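PDB 5VYM: beta-galactosidase BgaB from Bifidobacterium adolescentis, which hydrolyses terminal beta-galactose residues from transgalactooligosaccharides, with high activity towards Gal(beta1-4)Gal and oligosaccharides containing it. Local coordinates for residues S5-F11 and R48-L54; P140-R144 and E183-L189; Q78-D82 and V168-H172; L66-L72 and A95-E101. One frame throughout, in Å; residues are numbered along the deposited sequence.

Overall arrangement
The chain is the trimerisation-domain part of the enzyme. From the N terminus, contact 1 closes first, pairing strands 7-11 and 50-53 after two helices. Contact 4 then joins the loop following strand 63-66 to the one following strand 89-93; its residues pack directly on those of contact 1. Contact 3 opens on helix 74-85, in the chain between the two segments of contact 4, and closes far along at 168-172, so it crosses contact 4 and ties the parallel-sheet half to the antiparallel-sheet half. Contact 2, between 140-144 and 183-189, crosses contact 3 in turn and belongs to the antiparallel half. The centres of contacts 1 and 2 are about 47 Å apart.

Contact 1: S5-F11 and R48-L54; sequences SDTAILF and RADIVPL
The carboxylate of Asp50 is shared between Ser5 and Arg48. Ser5 N comes to Asp50 OD2 from the syn side, 33° out of the carboxylate plane, in a hydrogen bond of 3.1 Å, and Tyr61 OH adds a second bond to the same oxygen. The other oxygen lies at the edge of the Arg48 guanidinium, nearly in its plane, with Asp50 OD1 2.7 Å from Arg48 NH1 in a salt bridge. Ser5 has OG anti to its own N (chi1 169°), which lets Ser5 OG donate to Arg48 O at 2.7 Å, on a carbonyl lone pair. In return OG accepts from Thr7 N, making an ST turn just ahead of strand 7-11.

From there the backbones run as parallel strands. The bond from Ile9 N to Asp50 O is 2.7 Å and nearly straight, and Val52 N to Ile9 O, Phe11 N to Val52 O and Leu54 N to Phe11 O follow in regular alternation. On one face Ala8 CB meets Val52 CG2 at 3.8 Å. Leu10 and Leu54 cross at about a right angle, with Leu10 CD1 3.6 Å from Leu54 CD1. On the other, Ile9 and Ile51 turn towards helix 31-44, which with helix 13-20 lies in the beta-alpha-beta connection between the two strands. Strand 50-53 is outermost in this four-stranded sheet, so strand 7-11 provides its in-sheet bonding within the chain. The chemistry is accordingly divided: charge and hydroxyl fix the start of the pairing, and mostly apolar side chains meet on both faces further on.

Contact 2: P140-R144 and E183-L189; sequences PGEIR and EADEWEL
The Glu183 carboxylate meets the Arg144 guanidinium over a face instead of at its edge. Arg144 NH2 and Glu183 OE2 are 3.0 Å apart, yet the planes stand 71° from one another and no N-H points at the oxygen, so this salt bridge rests on charge alone. It joins the start of strand 143-147, in the antiparallel sheet, to helix 182-186, which ends in a Schellman motif: Leu189 N bonds to Ala184 O and Glu188, with positive phi, is the C-prime residue. A bend at chi2 (87°) swings the Glu183 carboxylate towards the arginine, while its CB rests on Glu142 O.

At the other end of the contact, Pro140 CB lies 3.2 Å from Trp187 NE1, obliquely to the indole, and Pro140 CG touches the Glu186 carboxylate. Trp187 also meets Trp162 edge-to-face and packs on Gly133 of the second subunit, which places the contact beside the interface with that subunit. Ile143 does most of the apolar work. Its CG2 packs on Ala184 CB at 3.9 Å, and its CD1 touches both the indole and Leu189, 3.4 Å from Trp187 CD1 and 3.7 Å from Leu189 CD1.

Contact 3: Q78-D82 and V168-H172; sequences QRLAD and VTGEH
Asp82 OD2 takes two N-H groups, one from each side of the contact. Glu171 N points at it almost straight (N-H...O 173°, 3.2 Å) from above the carboxylate plane, and Gln78 NE2, one helical turn back on its own helix, adds a weak bond. The site is where helix 74-85, which flanks the parallel sheet of a half consistent with a flavodoxin-like fold, meets the loop between strands 167-168 and 174-180 of the antiparallel half.

Gln78 reaches this position because CG is anti to its backbone N (chi1 -178°) and the chain then bends at chi2. Its CG passes 3.3 Å from Thr169 O, and Gln78 NE2 lies 3.6 Å from Gly170 CA. Thr169 itself also leans on Val124 of the second subunit, and Val168 pairs with a strand of that subunit, so the loop is part of the interface.

Glu171 reaches across the helix with its chain extended, its CG 3.2 Å from Asp82 OD2 and its OE2 3.3 Å from Arg79 CG. The arginine's charged end turns instead to Tyr56 O, Leu54 O and Asp76. The oxygens Asp82 OD2 and Glu171 OE2 are 3.7 Å apart, a proximity that may raise the proton affinity of one of them; the bonds to OD2 would partly offset it. A leucine in place of Asp82 would probably leave Glu171 N and Gln78 NE2 without this acceptor and free the glutamine amide to turn.

Water joins the two sides as well: one molecule donates to Asp82 OD1 at 2.9 Å and accepts from His172 N at the same distance.

Contact 4: L66-L72 and A95-E101; sequences LPTVLIL and ATGLIDE
This is a buried loop-to-loop contact, built mainly on backbone hydrogen bonds, between the loops that follow the neighbouring parallel strands 63-66 and 89-93. Thr96 ties down its first end. With OG1 anti to the carbonyl carbon (chi1 -71°), the Thr96 hydroxyl donates to Leu66 O at 2.7 Å, approaching from above the carbonyl plane, and accepts from Val69 N at 3.0 Å. It thereby bridges Leu66 O and Val69 N, holding the chain as it enters an inverse gamma turn centred on Val69. Its methyl CG2 meanwhile packs against Leu66 CB and Val69 CB. Replacing Thr96 by a valine would probably leave Leu66 O and Val69 N without their shared partner and loosen the hold on the chain entering the turn.

Gly97 N then bonds to Val69 O, and Leu70 O takes Ile99 N at 2.9 Å, with a weaker bond from Leu98 N. Leu72 N returns to Ile99 O at 2.8 Å, completing a single bridge between Ile71 and Ile99. Gly97 passes with positive phi, its CA in contact with Leu72 CD1.

The side chains close the remaining sides. Ile71 folds back at chi2 (-66°) and lays CD1 against Ile99 CB at 3.6 Å, while its CG2 reaches Asp100 O. Leu70 CD2 meets Leu98 CD1 obliquely, 3.9 Å away. A water accepts a hydrogen bond from Ala95 N and donates one to Thr68 OG1, which also bonds to Asp34.

Loops gathered like this at the C-terminal ends of parallel strands are consistent with a flavodoxin-like alpha/beta fold, in keeping with this domain's kinship to the class I glutamine amidotransferases.

Contact 1: S5-F11 and R48-L54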
# COMPACT_ATOMS: atom_id res chain seq x y z
N SER B 5 -15.70 20.41 8.77
CA SER B 5 -14.50 20.89 8.12
C SER B 5 -14.01 19.89 7.07
O SER B 5 -14.45 18.74 7.01
CB SER B 5 -13.40 21.14 9.16
OG SER B 5 -12.15 21.36 8.53
N ASP B 6 -13.09 20.36 6.22
CA ASP B 6 -12.46 19.48 5.25
C ASP B 6 -11.38 18.61 5.87
O ASP B 6 -11.06 17.55 5.32
CB ASP B 6 -11.84 20.30 4.11
CG ASP B 6 -12.88 20.83 3.14
OD1 ASP B 6 -13.97 20.24 3.05
OD2 ASP B 6 -12.59 21.83 2.46
N THR B 7 -10.82 19.02 7.00
CA THR B 7 -9.68 18.35 7.62
C THR B 7 -10.09 17.81 8.99
O THR B 7 -10.73 18.51 9.77
CB THR B 7 -8.49 19.30 7.77
OG1 THR B 7 -8.19 19.89 6.50
CG2 THR B 7 -7.27 18.55 8.29
N ALA B 8 -9.70 16.56 9.26
CA ALA B 8 -9.92 15.93 10.56
C ALA B 8 -8.58 15.53 11.15
O ALA B 8 -7.79 14.84 10.50
CB ALA B 8 -10.83 14.71 10.43
N ILE B 9 -8.32 15.98 12.37
CA ILE B 9 -7.15 15.54 13.13
C ILE B 9 -7.59 14.37 14.00
O ILE B 9 -8.45 14.53 14.88
CB ILE B 9 -6.57 16.68 13.97
CG1 ILE B 9 -6.18 17.85 13.06
CG2 ILE B 9 -5.37 16.19 14.77
CD1 ILE B 9 -5.68 19.06 13.81
N LEU B 10 -7.02 13.20 13.76
CA LEU B 10 -7.47 11.98 14.43
C LEU B 10 -6.86 11.86 15.81
O LEU B 10 -5.67 12.12 16.01
CB LEU B 10 -7.13 10.75 13.59
CG LEU B 10 -7.66 10.75 12.16
CD1 LEU B 10 -7.48 9.38 11.54
CD2 LEU B 10 -9.12 11.18 12.12
N PHE B 11 -7.68 11.46 16.78
CA PHE B 11 -7.26 11.27 18.16
C PHE B 11 -7.37 9.80 18.53
O PHE B 11 -8.43 9.19 18.37
CB PHE B 11 -8.11 12.12 19.11
CG PHE B 11 -7.89 11.80 20.56
CD1 PHE B 11 -6.68 12.08 21.17
CD2 PHE B 11 -8.89 11.21 21.31
CE1 PHE B 11 -6.47 11.78 22.50
CE2 PHE B 11 -8.69 10.91 22.65
CZ PHE B 11 -7.47 11.20 23.24
N ARG B 48 -9.84 25.95 9.84
CA ARG B 48 -9.99 25.22 11.09
C ARG B 48 -10.35 23.76 10.82
O ARG B 48 -11.27 23.47 10.05
CB ARG B 48 -11.06 25.86 11.96
CG ARG B 48 -11.28 25.15 13.29
CD ARG B 48 -12.63 25.48 13.90
NE ARG B 48 -12.84 24.75 15.15
CZ ARG B 48 -13.33 23.51 15.21
NH1 ARG B 48 -13.64 22.86 14.10
NH2 ARG B 48 -13.49 22.92 16.39
N ALA B 49 -9.61 22.86 11.46
CA ALA B 49 -9.85 21.43 11.34
C ALA B 49 -10.60 20.91 12.55
O ALA B 49 -10.52 21.48 13.64
CB ALA B 49 -8.53 20.67 11.19
N ASP B 50 -11.34 19.82 12.35
CA ASP B 50 -12.02 19.14 13.44
C ASP B 50 -11.09 18.11 14.07
O ASP B 50 -10.18 17.59 13.42
CB ASP B 50 -13.29 18.46 12.96
CG ASP B 50 -14.28 19.42 12.33
OD1 ASP B 50 -14.32 20.59 12.77
OD2 ASP B 50 -15.01 19.01 11.41
N ILE B 51 -11.33 17.82 15.35
CA ILE B 51 -10.66 16.73 16.04
C ILE B 51 -11.66 15.59 16.16
O ILE B 51 -12.70 15.73 16.81
CB ILE B 51 -10.13 17.17 17.41
CG1 ILE B 51 -9.11 18.29 17.25
CG2 ILE B 51 -9.52 15.98 18.15
CD1 ILE B 51 -8.57 18.81 18.56
N VAL B 52 -11.34 14.46 15.52
CA VAL B 52 -12.25 13.32 15.42
C VAL B 52 -11.56 12.12 16.03
O VAL B 52 -10.39 11.87 15.74
CB VAL B 52 -12.65 13.03 13.97
CG1 VAL B 52 -13.59 11.83 13.90
CG2 VAL B 52 -13.30 14.25 13.34
N PRO B 53 -12.23 11.35 16.89
CA PRO B 53 -11.62 10.10 17.39
C PRO B 53 -11.31 9.15 16.24
O PRO B 53 -12.03 9.09 15.24
CB PRO B 53 -12.70 9.53 18.31
CG PRO B 53 -13.50 10.72 18.74
CD PRO B 53 -13.50 11.65 17.56
N LEU B 54 -10.22 8.41 16.41
CA LEU B 54 -9.75 7.51 15.36
C LEU B 54 -10.81 6.46 15.01
O LEU B 54 -10.95 6.08 13.84
CB LEU B 54 -8.45 6.84 15.79
CG LEU B 54 -7.82 5.81 14.85
CD1 LEU B 54 -7.63 6.38 13.47
CD2 LEU B 54 -6.49 5.32 15.41

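Contact 2: P140-R144 and E183-L189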
# COMPACT_ATOMS: atom_id res chain seq x y z
N PRO B 140 -5.40 -36.04 -1.03
CA PRO B 140 -6.30 -34.98 -1.50
C PRO B 140 -5.90 -34.45 -2.88
O PRO B 140 -6.39 -34.95 -3.89
CB PRO B 140 -6.15 -33.89 -0.44
CG PRO B 140 -5.69 -34.62 0.79
CD PRO B 140 -4.83 -35.73 0.29
N GLY B 141 -5.02 -33.46 -2.91
CA GLY B 141 -4.43 -33.01 -4.16
C GLY B 141 -5.27 -32.07 -5.00
O GLY B 141 -4.73 -31.17 -5.65
N GLU B 142 -6.59 -32.26 -5.01
CA GLU B 142 -7.48 -31.46 -5.83
C GLU B 142 -8.58 -30.86 -4.97
O GLU B 142 -9.09 -31.51 -4.05
CB GLU B 142 -8.10 -32.29 -6.97
CG GLU B 142 -8.63 -31.46 -8.12
CD GLU B 142 -9.26 -32.31 -9.21
OE1 GLU B 142 -10.35 -32.86 -8.98
OE2 GLU B 142 -8.65 -32.43 -10.29
N ILE B 143 -8.95 -29.61 -5.27
CA ILE B 143 -9.94 -28.87 -4.50
C ILE B 143 -10.89 -28.16 -5.46
O ILE B 143 -10.46 -27.66 -6.50
CB ILE B 143 -9.26 -27.85 -3.55
CG1 ILE B 143 -8.46 -28.58 -2.47
CG2 ILE B 143 -10.28 -26.92 -2.91
CD1 ILE B 143 -7.90 -27.65 -1.42
N ARG B 144 -12.17 -28.14 -5.11
CA ARG B 144 -13.17 -27.46 -5.92
C ARG B 144 -13.30 -26.00 -5.52
O ARG B 144 -12.93 -25.59 -4.41
CB ARG B 144 -14.54 -28.14 -5.79
CG ARG B 144 -14.55 -29.62 -6.14
CD ARG B 144 -15.98 -30.13 -6.20
NE ARG B 144 -16.06 -31.57 -5.95
CZ ARG B 144 -16.24 -32.11 -4.75
NH1 ARG B 144 -16.37 -31.33 -3.68
NH2 ARG B 144 -16.30 -33.42 -4.62
N GLU B 183 -12.97 -31.91 0.12
CA GLU B 183 -11.51 -31.84 0.02
C GLU B 183 -10.97 -30.53 0.57
O GLU B 183 -9.85 -30.50 1.11
CB GLU B 183 -11.08 -32.01 -1.44
CG GLU B 183 -11.68 -33.22 -2.15
CD GLU B 183 -13.02 -32.91 -2.79
OE1 GLU B 183 -13.48 -31.76 -2.67
OE2 GLU B 183 -13.61 -33.83 -3.40
N ALA B 184 -11.73 -29.44 0.46
CA ALA B 184 -11.29 -28.16 0.99
C ALA B 184 -11.28 -28.16 2.52
O ALA B 184 -10.51 -27.42 3.13
CB ALA B 184 -12.17 -27.03 0.47
N ASP B 185 -12.13 -28.99 3.14
CA ASP B 185 -12.13 -29.07 4.60
C ASP B 185 -10.87 -29.73 5.13
O ASP B 185 -10.40 -29.37 6.22
CB ASP B 185 -13.37 -29.83 5.09
CG ASP B 185 -14.62 -28.97 5.08
OD1 ASP B 185 -15.16 -28.71 3.99
OD2 ASP B 185 -15.06 -28.57 6.18
N GLU B 186 -10.32 -30.70 4.40
CA GLU B 186 -9.11 -31.37 4.86
C GLU B 186 -7.92 -30.42 4.90
O GLU B 186 -7.02 -30.59 5.74
CB GLU B 186 -8.81 -32.58 3.97
CG GLU B 186 -7.67 -33.46 4.47
CD GLU B 186 -7.54 -34.75 3.70
OE1 GLU B 186 -8.43 -35.04 2.87
OE2 GLU B 186 -6.55 -35.48 3.91
N TRP B 187 -7.89 -29.42 4.02
CA TRP B 187 -6.88 -28.38 4.06
C TRP B 187 -7.34 -27.15 4.84
O TRP B 187 -6.62 -26.14 4.85
CB TRP B 187 -6.49 -27.96 2.64
CG TRP B 187 -6.01 -29.09 1.79
CD1 TRP B 187 -6.76 -29.87 0.96
CD2 TRP B 187 -4.66 -29.57 1.66
NE1 TRP B 187 -5.97 -30.80 0.33
CE2 TRP B 187 -4.68 -30.64 0.75
CE3 TRP B 187 -3.44 -29.19 2.24
CZ2 TRP B 187 -3.52 -31.34 0.39
CZ3 TRP B 187 -2.30 -29.89 1.89
CH2 TRP B 187 -2.35 -30.95 0.97
N GLU B 188 -8.50 -27.22 5.49
CA GLU B 188 -9.08 -26.09 6.23
C GLU B 188 -9.26 -24.88 5.32
O GLU B 188 -9.02 -23.74 5.73
CB GLU B 188 -8.23 -25.74 7.45
CG GLU B 188 -7.86 -26.93 8.32
CD GLU B 188 -6.99 -26.54 9.49
OE1 GLU B 188 -7.18 -25.43 10.04
OE2 GLU B 188 -6.10 -27.33 9.87
N LEU B 189 -9.69 -25.12 4.08
CA LEU B 189 -9.83 -24.07 3.09
C LEU B 189 -11.28 -23.81 2.69
O LEU B 189 -11.52 -23.02 1.77
CB LEU B 189 -9.00 -24.40 1.84
CG LEU B 189 -7.48 -24.38 2.02
CD1 LEU B 189 -6.80 -24.83 0.74
CD2 LEU B 189 -7.00 -23.00 2.42

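Contact 3: Q78-D82 and V168-H172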
# COMPACT_ATOMS: atom_id res chain seq x y z
N GLN B 78 -5.36 -0.06 7.33
CA GLN B 78 -6.12 -0.37 6.13
C GLN B 78 -7.18 0.69 5.85
O GLN B 78 -7.46 1.01 4.69
CB GLN B 78 -6.76 -1.76 6.26
CG GLN B 78 -7.53 -2.21 5.03
CD GLN B 78 -6.65 -2.37 3.81
OE1 GLN B 78 -5.59 -2.98 3.88
NE2 GLN B 78 -7.09 -1.82 2.69
N ARG B 79 -7.79 1.23 6.91
CA ARG B 79 -8.79 2.29 6.72
C ARG B 79 -8.16 3.53 6.09
O ARG B 79 -8.78 4.18 5.25
CB ARG B 79 -9.45 2.64 8.05
CG ARG B 79 -10.36 1.55 8.61
CD ARG B 79 -10.86 1.93 9.99
NE ARG B 79 -11.69 3.13 9.96
CZ ARG B 79 -11.87 3.94 11.00
NH1 ARG B 79 -11.26 3.69 12.15
NH2 ARG B 79 -12.64 5.01 10.89
N LEU B 80 -6.93 3.86 6.50
CA LEU B 80 -6.23 4.98 5.89
C LEU B 80 -5.91 4.70 4.43
O LEU B 80 -6.05 5.58 3.57
CB LEU B 80 -4.95 5.30 6.67
CG LEU B 80 -5.11 5.84 8.09
CD1 LEU B 80 -3.76 5.90 8.77
CD2 LEU B 80 -5.76 7.21 8.06
N ALA B 81 -5.47 3.48 4.12
CA ALA B 81 -5.14 3.13 2.74
C ALA B 81 -6.38 3.18 1.86
O ALA B 81 -6.32 3.71 0.74
CB ALA B 81 -4.49 1.75 2.69
N ASP B 82 -7.50 2.65 2.34
CA ASP B 82 -8.75 2.75 1.58
C ASP B 82 -9.17 4.21 1.42
O ASP B 82 -9.60 4.62 0.34
CB ASP B 82 -9.85 1.95 2.28
CG ASP B 82 -9.66 0.45 2.15
OD1 ASP B 82 -9.31 -0.01 1.05
OD2 ASP B 82 -9.86 -0.26 3.16
N VAL B 168 -8.80 -11.46 3.10
CA VAL B 168 -9.25 -10.20 2.51
C VAL B 168 -9.17 -9.10 3.56
O VAL B 168 -9.62 -9.28 4.70
CB VAL B 168 -10.68 -10.34 1.96
CG1 VAL B 168 -11.18 -9.01 1.43
CG2 VAL B 168 -10.72 -11.41 0.88
N THR B 169 -8.59 -7.96 3.18
CA THR B 169 -8.39 -6.84 4.10
C THR B 169 -9.10 -5.56 3.68
O THR B 169 -9.52 -4.80 4.55
CB THR B 169 -6.89 -6.54 4.26
OG1 THR B 169 -6.32 -6.23 2.98
CG2 THR B 169 -6.17 -7.73 4.86
N GLY B 170 -9.24 -5.30 2.38
CA GLY B 170 -9.84 -4.05 1.94
C GLY B 170 -11.33 -3.99 2.25
O GLY B 170 -12.04 -4.98 2.15
N GLU B 171 -11.79 -2.80 2.65
CA GLU B 171 -13.20 -2.62 2.96
C GLU B 171 -14.07 -2.91 1.75
O GLU B 171 -15.16 -3.49 1.88
CB GLU B 171 -13.46 -1.19 3.45
CG GLU B 171 -12.64 -0.78 4.66
CD GLU B 171 -12.78 0.70 4.96
OE1 GLU B 171 -13.67 1.34 4.37
OE2 GLU B 171 -12.00 1.21 5.79
N HIS B 172 -13.62 -2.51 0.56
CA HIS B 172 -14.39 -2.65 -0.66
C HIS B 172 -13.93 -3.83 -1.51
O HIS B 172 -14.36 -3.96 -2.66
CB HIS B 172 -14.32 -1.36 -1.47
CG HIS B 172 -14.65 -0.14 -0.68
ND1 HIS B 172 -13.74 0.49 0.14
CD2 HIS B 172 -15.80 0.57 -0.57
CE1 HIS B 172 -14.31 1.53 0.72
NE2 HIS B 172 -15.56 1.60 0.31
O HOH W 1 -11.55 4.50 5.31
O HOH W 2 -10.94 -1.91 -0.35

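Contact 4: L66-L72 and A95-E101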
# COMPACT_ATOMS: atom_id res chain seq x y z
N LEU B 66 -2.64 12.56 11.28
CA LEU B 66 -2.32 11.65 12.38
C LEU B 66 -1.05 12.14 13.07
O LEU B 66 0.06 11.76 12.67
CB LEU B 66 -2.16 10.21 11.89
CG LEU B 66 -3.42 9.53 11.36
CD1 LEU B 66 -3.49 9.64 9.84
CD2 LEU B 66 -3.47 8.07 11.80
N PRO B 67 -1.17 12.97 14.10
CA PRO B 67 0.03 13.44 14.81
C PRO B 67 0.36 12.59 16.03
O PRO B 67 -0.41 12.57 17.00
CB PRO B 67 -0.35 14.87 15.21
CG PRO B 67 -1.88 14.87 15.25
CD PRO B 67 -2.39 13.58 14.65
N THR B 68 1.49 11.90 15.98
CA THR B 68 1.94 11.02 17.07
C THR B 68 0.84 10.02 17.43
O THR B 68 0.49 9.82 18.60
CB THR B 68 2.39 11.83 18.29
OG1 THR B 68 3.17 12.95 17.85
CG2 THR B 68 3.24 10.98 19.23
N VAL B 69 0.28 9.39 16.41
CA VAL B 69 -0.67 8.28 16.61
C VAL B 69 0.20 7.02 16.71
O VAL B 69 0.38 6.26 15.76
CB VAL B 69 -1.72 8.20 15.50
CG1 VAL B 69 -2.68 7.04 15.75
CG2 VAL B 69 -2.48 9.51 15.41
N LEU B 70 0.76 6.82 17.90
CA LEU B 70 1.74 5.75 18.09
C LEU B 70 1.13 4.38 17.86
O LEU B 70 1.77 3.50 17.27
CB LEU B 70 2.34 5.84 19.49
CG LEU B 70 3.26 7.03 19.77
CD1 LEU B 70 2.96 7.62 21.14
CD2 LEU B 70 4.71 6.61 19.67
N ILE B 71 -0.10 4.18 18.32
CA ILE B 71 -0.78 2.89 18.21
C ILE B 71 -1.64 2.91 16.96
O ILE B 71 -2.58 3.71 16.86
CB ILE B 71 -1.62 2.59 19.45
CG1 ILE B 71 -0.84 2.93 20.73
CG2 ILE B 71 -2.05 1.13 19.46
CD1 ILE B 71 0.37 2.07 20.96
N LEU B 72 -1.33 2.04 16.00
CA LEU B 72 -2.12 1.87 14.79
C LEU B 72 -2.30 0.38 14.55
O LEU B 72 -1.33 -0.33 14.29
CB LEU B 72 -1.47 2.53 13.58
CG LEU B 72 -1.96 3.92 13.18
CD1 LEU B 72 -1.38 4.31 11.82
CD2 LEU B 72 -3.48 3.97 13.16
N ALA B 95 6.11 10.14 14.46
CA ALA B 95 5.91 9.18 15.53
C ALA B 95 4.60 8.42 15.41
O ALA B 95 4.11 7.87 16.40
CB ALA B 95 6.00 9.87 16.89
N THR B 96 4.02 8.36 14.21
CA THR B 96 2.74 7.70 13.97
C THR B 96 2.97 6.31 13.41
O THR B 96 3.79 6.12 12.51
CB THR B 96 1.88 8.53 13.01
OG1 THR B 96 1.43 9.71 13.67
CG2 THR B 96 0.68 7.72 12.53
N GLY B 97 2.26 5.33 13.96
CA GLY B 97 2.27 3.99 13.41
C GLY B 97 3.46 3.14 13.82
O GLY B 97 3.95 2.35 13.01
N LEU B 98 3.93 3.28 15.06
CA LEU B 98 5.08 2.51 15.53
C LEU B 98 4.68 1.23 16.25
O LEU B 98 5.46 0.27 16.26
CB LEU B 98 5.93 3.37 16.46
CG LEU B 98 6.34 4.76 15.96
CD1 LEU B 98 7.29 5.43 16.94
CD2 LEU B 98 6.97 4.67 14.57
N ILE B 99 3.49 1.20 16.85
CA ILE B 99 3.07 0.10 17.70
C ILE B 99 1.69 -0.36 17.27
O ILE B 99 0.85 0.44 16.84
CB ILE B 99 3.08 0.51 19.19
CG1 ILE B 99 4.42 1.16 19.56
CG2 ILE B 99 2.84 -0.67 20.09
CD1 ILE B 99 4.50 1.64 21.00
N ASP B 100 1.44 -1.67 17.38
CA ASP B 100 0.17 -2.24 16.99
C ASP B 100 -0.82 -2.19 18.16
O ASP B 100 -0.50 -1.73 19.26
CB ASP B 100 0.35 -3.67 16.47
CG ASP B 100 0.64 -4.68 17.57
OD1 ASP B 100 1.12 -4.27 18.65
OD2 ASP B 100 0.38 -5.88 17.35
N GLU B 101 -2.03 -2.70 17.93
CA GLU B 101 -3.09 -2.59 18.93
C GLU B 101 -2.83 -3.45 20.15
O GLU B 101 -3.43 -3.20 21.21
CB GLU B 101 -4.45 -2.96 18.31
CG GLU B 101 -4.64 -4.44 18.02
CD GLU B 101 -3.94 -4.90 16.75
OE1 GLU B 101 -3.19 -4.11 16.15
OE2 GLU B 101 -4.15 -6.07 16.35
O HOH W 3 4.24 12.56 14.93